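Long-range contact in 11S globulin seed storage protein (Amaranthus hypochondriacus, PDB 3QAC), which probably serves as a seed storage protein, a nutrient reservoir, here in its proglobulin precursor form: residues S69-E77 with L318-K327. Numbering follows the deposited sequence.
Sequences SAPELIYIE and LRHLRLSAAK
Leu73 reaches in among Leu318, Leu323 and Ala325, CD1 turned to helix 318-321 and CD2 to the start of strand 324-327. Leu73 CD1 meets Leu318 CD2 at 3.9 Å, the leucines crossing nearly at right angles, while Leu73 CD2 lies 4.0 Å from Ala325 CB, whose short side chain fits against this methyl. Leu73 CD2 is also 3.1 Å from Ser324 O, a tight carbon-oxygen contact and not a hydrogen bond. Two residues earlier, the compact ring of Pro71 sets its CB 3.6 Å from Leu321 CD1. At the far end Lys327 NZ donates a 2.7 Å hydrogen bond to Tyr75 OH. With CG anti to the backbone N (chi1 175°), Tyr75 extends its long ring to this ammonium, which also forms a salt bridge with Asp292. A phenylalanine here would probably cost the buried lysine its hydroxyl acceptor, leaving the ammonium to lean more on Asp292. Strands 72-77 and 324-327 run 18° from parallel, axes 8.8 Å apart, so side chains join separate sheets of the two cupin domains. Helix 318-321, whose Leu318 touches Ala141 of strand 138-142, leads into strand 324-330; Phe400 of neighbouring strand 394-401 packs on Leu73 and Tyr75.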
ATOM      1  N   SER A  69      -9.021  12.960   6.595  1.00 34.00           N
ATOM      2  CA  SER A  69      -7.776  12.260   6.340  1.00 33.82           C
ATOM      3  C   SER A  69      -7.875  11.338   5.137  1.00 34.36           C
ATOM      4  O   SER A  69      -6.858  10.899   4.619  1.00 35.51           O
ATOM      5  CB  SER A  69      -7.389  11.432   7.565  1.00 32.41           C
ATOM      6  OG  SER A  69      -8.409  10.491   7.840  1.00 29.22           O
ATOM      7  N   ALA A  70      -9.092  11.027   4.698  1.00 34.81           N
ATOM      8  CA  ALA A  70      -9.271  10.196   3.498  1.00 36.01           C
ATOM      9  C   ALA A  70      -9.573  11.017   2.235  1.00 34.62           C
ATOM     10  O   ALA A  70     -10.225  12.055   2.318  1.00 36.79           O
ATOM     11  CB  ALA A  70     -10.370   9.181   3.722  1.00 33.53           C
ATOM     12  N   PRO A  71      -9.118  10.538   1.058  1.00 32.40           N
ATOM     13  CA  PRO A  71      -9.450  11.195  -0.209  1.00 33.94           C
ATOM     14  C   PRO A  71     -10.926  10.970  -0.489  1.00 35.50           C
ATOM     15  O   PRO A  71     -11.488   9.984  -0.014  1.00 33.18           O
ATOM     16  CB  PRO A  71      -8.637  10.411  -1.256  1.00 36.53           C
ATOM     17  CG  PRO A  71      -7.822   9.418  -0.513  1.00 33.72           C
ATOM     18  CD  PRO A  71      -8.428   9.259   0.844  1.00 32.92           C
ATOM     19  N   GLU A  72     -11.540  11.855  -1.257  1.00 30.87           N
ATOM     20  CA  GLU A  72     -12.952  11.728  -1.553  1.00 32.95           C
ATOM     21  C   GLU A  72     -13.167  11.868  -3.027  1.00 31.83           C
ATOM     22  O   GLU A  72     -12.460  12.604  -3.698  1.00 33.99           O
ATOM     23  CB  GLU A  72     -13.750  12.834  -0.883  1.00 37.44           C
ATOM     24  CG  GLU A  72     -13.546  12.957   0.597  1.00 36.00           C
ATOM     25  CD  GLU A  72     -14.434  14.019   1.152  1.00 37.56           C
ATOM     26  OE1 GLU A  72     -14.452  15.120   0.569  1.00 42.53           O
ATOM     27  OE2 GLU A  72     -15.146  13.751   2.139  1.00 39.49           O
ATOM     28  N   LEU A  73     -14.171  11.158  -3.500  1.00 33.27           N
ATOM     29  CA  LEU A  73     -14.650  11.237  -4.848  1.00 31.98           C
ATOM     30  C   LEU A  73     -16.047  11.775  -4.705  1.00 36.20           C
ATOM     31  O   LEU A  73     -16.883  11.175  -4.023  1.00 40.42           O
ATOM     32  CB  LEU A  73     -14.694   9.841  -5.450  1.00 34.45           C
ATOM     33  CG  LEU A  73     -14.156   9.715  -6.864  1.00 37.94           C
ATOM     34  CD1 LEU A  73     -12.792  10.383  -6.948  1.00 36.58           C
ATOM     35  CD2 LEU A  73     -14.065   8.254  -7.239  1.00 38.87           C
ATOM     36  N   ILE A  74     -16.301  12.909  -5.339  1.00 35.29           N
ATOM     37  CA  ILE A  74     -17.566  13.602  -5.198  1.00 30.36           C
ATOM     38  C   ILE A  74     -18.318  13.652  -6.529  1.00 40.12           C
ATOM     39  O   ILE A  74     -17.770  14.039  -7.556  1.00 37.08           O
ATOM     40  CB  ILE A  74     -17.325  15.021  -4.713  1.00 35.51           C
ATOM     41  CG1 ILE A  74     -16.470  14.989  -3.439  1.00 36.99           C
ATOM     42  CG2 ILE A  74     -18.640  15.715  -4.483  1.00 38.91           C
ATOM     43  CD1 ILE A  74     -15.781  16.272  -3.085  1.00 36.34           C
ATOM     44  N   TYR A  75     -19.575  13.238  -6.515  1.00 38.27           N
ATOM     45  CA  TYR A  75     -20.425  13.428  -7.668  1.00 37.11           C
ATOM     46  C   TYR A  75     -21.497  14.446  -7.316  1.00 40.18           C
ATOM     47  O   TYR A  75     -22.172  14.328  -6.290  1.00 42.02           O
ATOM     48  CB  TYR A  75     -21.052  12.117  -8.112  1.00 37.21           C
ATOM     49  CG  TYR A  75     -22.043  12.268  -9.240  1.00 36.94           C
ATOM     50  CD1 TYR A  75     -21.616  12.507 -10.533  1.00 40.59           C
ATOM     51  CD2 TYR A  75     -23.403  12.145  -9.014  1.00 40.07           C
ATOM     52  CE1 TYR A  75     -22.507  12.642 -11.565  1.00 40.53           C
ATOM     53  CE2 TYR A  75     -24.309  12.273 -10.045  1.00 43.40           C
ATOM     54  CZ  TYR A  75     -23.857  12.521 -11.314  1.00 41.11           C
ATOM     55  OH  TYR A  75     -24.748  12.649 -12.347  1.00 48.80           O
ATOM     56  N   ILE A  76     -21.617  15.459  -8.160  1.00 40.86           N
ATOM     57  CA  ILE A  76     -22.633  16.484  -8.001  1.00 39.82           C
ATOM     58  C   ILE A  76     -23.882  15.937  -8.657  1.00 44.85           C
ATOM     59  O   ILE A  76     -23.992  15.909  -9.884  1.00 50.35           O
ATOM     60  CB  ILE A  76     -22.212  17.799  -8.672  1.00 37.09           C
ATOM     61  CG1 ILE A  76     -20.927  18.332  -8.029  1.00 38.77           C
ATOM     62  CG2 ILE A  76     -23.313  18.821  -8.593  1.00 39.96           C
ATOM     63  CD1 ILE A  76     -20.933  18.327  -6.507  1.00 40.32           C
ATOM     64  N   GLU A  77     -24.813  15.470  -7.835  1.00 42.92           N
ATOM     65  CA  GLU A  77     -25.988  14.795  -8.342  1.00 42.92           C
ATOM     66  C   GLU A  77     -26.934  15.829  -8.903  1.00 46.71           C
ATOM     67  O   GLU A  77     -27.649  15.586  -9.877  1.00 40.33           O
ATOM     68  CB  GLU A  77     -26.693  14.044  -7.211  1.00 43.03           C
ATOM     69  CG  GLU A  77     -27.874  13.239  -7.685  1.00 45.81           C
ATOM     70  CD  GLU A  77     -28.785  12.799  -6.559  1.00 53.90           C
ATOM     71  OE1 GLU A  77     -29.957  13.242  -6.546  1.00 61.31           O
ATOM     72  OE2 GLU A  77     -28.334  12.019  -5.694  1.00 50.53           O
ATOM     73  N   LEU A 318      -6.313  11.525 -10.195  1.00 34.20           N
ATOM     74  CA  LEU A 318      -6.719  10.208  -9.739  1.00 38.59           C
ATOM     75  C   LEU A 318      -5.538   9.257  -9.711  1.00 46.80           C
ATOM     76  O   LEU A 318      -5.626   8.162  -9.151  1.00 41.04           O
ATOM     77  CB  LEU A 318      -7.830   9.640 -10.618  1.00 35.83           C
ATOM     78  CG  LEU A 318      -9.098  10.479 -10.568  1.00 37.55           C
ATOM     79  CD1 LEU A 318     -10.180   9.871 -11.449  1.00 37.89           C
ATOM     80  CD2 LEU A 318      -9.544  10.601  -9.125  1.00 38.21           C
ATOM     81  N   ARG A 319      -4.438   9.656 -10.346  1.00 42.81           N
ATOM     82  CA  ARG A 319      -3.218   8.875 -10.258  1.00 44.56           C
ATOM     83  C   ARG A 319      -2.800   8.884  -8.788  1.00 42.23           C
ATOM     84  O   ARG A 319      -2.286   7.903  -8.265  1.00 46.26           O
ATOM     85  CB  ARG A 319      -2.124   9.484 -11.147  1.00 52.16           C
ATOM     86  CG  ARG A 319      -1.046   8.510 -11.639  1.00 57.54           C
ATOM     87  CD  ARG A 319      -0.893   8.576 -13.177  1.00 61.33           C
ATOM     88  NE  ARG A 319      -1.190   9.918 -13.689  1.00 61.27           N
ATOM     89  CZ  ARG A 319      -1.654  10.194 -14.909  1.00 57.29           C
ATOM     90  NH1 ARG A 319      -1.896  11.454 -15.239  1.00 57.39           N
ATOM     91  NH2 ARG A 319      -1.892   9.228 -15.795  1.00 54.06           N
ATOM     92  N   HIS A 320      -3.041   9.996  -8.115  1.00 36.68           N
ATOM     93  CA  HIS A 320      -2.665  10.098  -6.712  1.00 47.92           C
ATOM     94  C   HIS A 320      -3.673   9.459  -5.753  1.00 42.44           C
ATOM     95  O   HIS A 320      -3.284   8.774  -4.807  1.00 41.26           O
ATOM     96  CB  HIS A 320      -2.357  11.543  -6.317  1.00 46.25           C
ATOM     97  CG  HIS A 320      -0.916  11.903  -6.487  1.00 61.47           C
ATOM     98  ND1 HIS A 320       0.044  11.589  -5.547  1.00 64.59           N
ATOM     99  CD2 HIS A 320      -0.265  12.512  -7.508  1.00 66.11           C
ATOM    100  CE1 HIS A 320       1.223  12.009  -5.973  1.00 74.91           C
ATOM    101  NE2 HIS A 320       1.063  12.574  -7.158  1.00 74.67           N
ATOM    102  N   LEU A 321      -4.956   9.673  -6.006  1.00 36.21           N
ATOM    103  CA  LEU A 321      -5.984   9.099  -5.155  1.00 40.65           C
ATOM    104  C   LEU A 321      -6.142   7.597  -5.344  1.00 39.91           C
ATOM    105  O   LEU A 321      -6.597   6.918  -4.441  1.00 38.34           O
ATOM    106  CB  LEU A 321      -7.322   9.778  -5.392  1.00 40.64           C
ATOM    107  CG  LEU A 321      -7.357  11.300  -5.314  1.00 42.88           C
ATOM    108  CD1 LEU A 321      -8.669  11.671  -4.661  1.00 39.56           C
ATOM    109  CD2 LEU A 321      -6.178  11.839  -4.534  1.00 39.90           C
ATOM    110  N   ARG A 322      -5.764   7.082  -6.510  1.00 34.33           N
ATOM    111  CA  ARG A 322      -5.996   5.687  -6.834  1.00 36.68           C
ATOM    112  C   ARG A 322      -7.488   5.350  -6.697  1.00 42.41           C
ATOM    113  O   ARG A 322      -7.882   4.306  -6.161  1.00 42.27           O
ATOM    114  CB  ARG A 322      -5.143   4.777  -5.943  1.00 47.27           C
ATOM    115  CG  ARG A 322      -3.630   4.998  -6.091  1.00 49.05           C
ATOM    116  CD  ARG A 322      -2.861   4.195  -5.034  1.00 57.29           C
ATOM    117  NE  ARG A 322      -1.451   4.583  -4.940  1.00 69.12           N
ATOM    118  CZ  ARG A 322      -0.605   4.131  -4.013  1.00 70.17           C
ATOM    119  NH1 ARG A 322      -1.018   3.264  -3.089  1.00 61.04           N
ATOM    120  NH2 ARG A 322       0.658   4.546  -4.007  1.00 71.75           N
ATOM    121  N   LEU A 323      -8.324   6.258  -7.169  1.00 36.92           N
ATOM    122  CA  LEU A 323      -9.729   5.949  -7.306  1.00 34.43           C
ATOM    123  C   LEU A 323     -10.106   6.222  -8.743  1.00 40.46           C
ATOM    124  O   LEU A 323      -9.391   6.941  -9.477  1.00 34.42           O
ATOM    125  CB  LEU A 323     -10.567   6.804  -6.371  1.00 30.19           C
ATOM    126  CG  LEU A 323     -10.170   6.602  -4.901  1.00 32.70           C
ATOM    127  CD1 LEU A 323     -10.702   7.695  -4.040  1.00 29.93           C
ATOM    128  CD2 LEU A 323     -10.641   5.240  -4.395  1.00 29.58           C
ATOM    129  N   SER A 324     -11.222   5.633  -9.147  1.00 35.15           N
ATOM    130  CA  SER A 324     -11.831   5.971 -10.406  1.00 36.62           C
ATOM    131  C   SER A 324     -13.333   5.998 -10.222  1.00 38.52           C
ATOM    132  O   SER A 324     -13.839   5.778  -9.126  1.00 35.95           O
ATOM    133  CB  SER A 324     -11.394   5.008 -11.512  1.00 37.83           C
ATOM    134  OG  SER A 324     -11.197   3.709 -11.006  1.00 42.45           O
ATOM    135  N   ALA A 325     -14.042   6.299 -11.297  1.00 42.42           N
ATOM    136  CA  ALA A 325     -15.478   6.487 -11.226  1.00 38.85           C
ATOM    137  C   ALA A 325     -16.053   6.210 -12.597  1.00 40.29           C
ATOM    138  O   ALA A 325     -15.326   6.200 -13.597  1.00 39.29           O
ATOM    139  CB  ALA A 325     -15.807   7.896 -10.792  1.00 36.11           C
ATOM    140  N   ALA A 326     -17.351   5.936 -12.639  1.00 39.20           N
ATOM    141  CA  ALA A 326     -18.070   5.895 -13.902  1.00 38.25           C
ATOM    142  C   ALA A 326     -19.495   6.348 -13.688  1.00 39.11           C
ATOM    143  O   ALA A 326     -20.051   6.229 -12.588  1.00 40.47           O
ATOM    144  CB  ALA A 326     -18.041   4.513 -14.489  1.00 34.36           C
ATOM    145  N   LYS A 327     -20.085   6.888 -14.738  1.00 36.79           N
ATOM    146  CA  LYS A 327     -21.510   7.120 -14.734  1.00 35.85           C
ATOM    147  C   LYS A 327     -22.128   6.295 -15.840  1.00 42.75           C
ATOM    148  O   LYS A 327     -21.567   6.178 -16.937  1.00 44.83           O
ATOM    149  CB  LYS A 327     -21.848   8.587 -14.915  1.00 38.76           C
ATOM    150  CG  LYS A 327     -23.317   8.786 -15.211  1.00 40.79           C
ATOM    151  CD  LYS A 327     -23.906   9.938 -14.437  1.00 40.34           C
ATOM    152  CE  LYS A 327     -25.351  10.164 -14.870  1.00 42.34           C
ATOM    153  NZ  LYS A 327     -25.863  11.498 -14.484  1.00 39.60           N
TER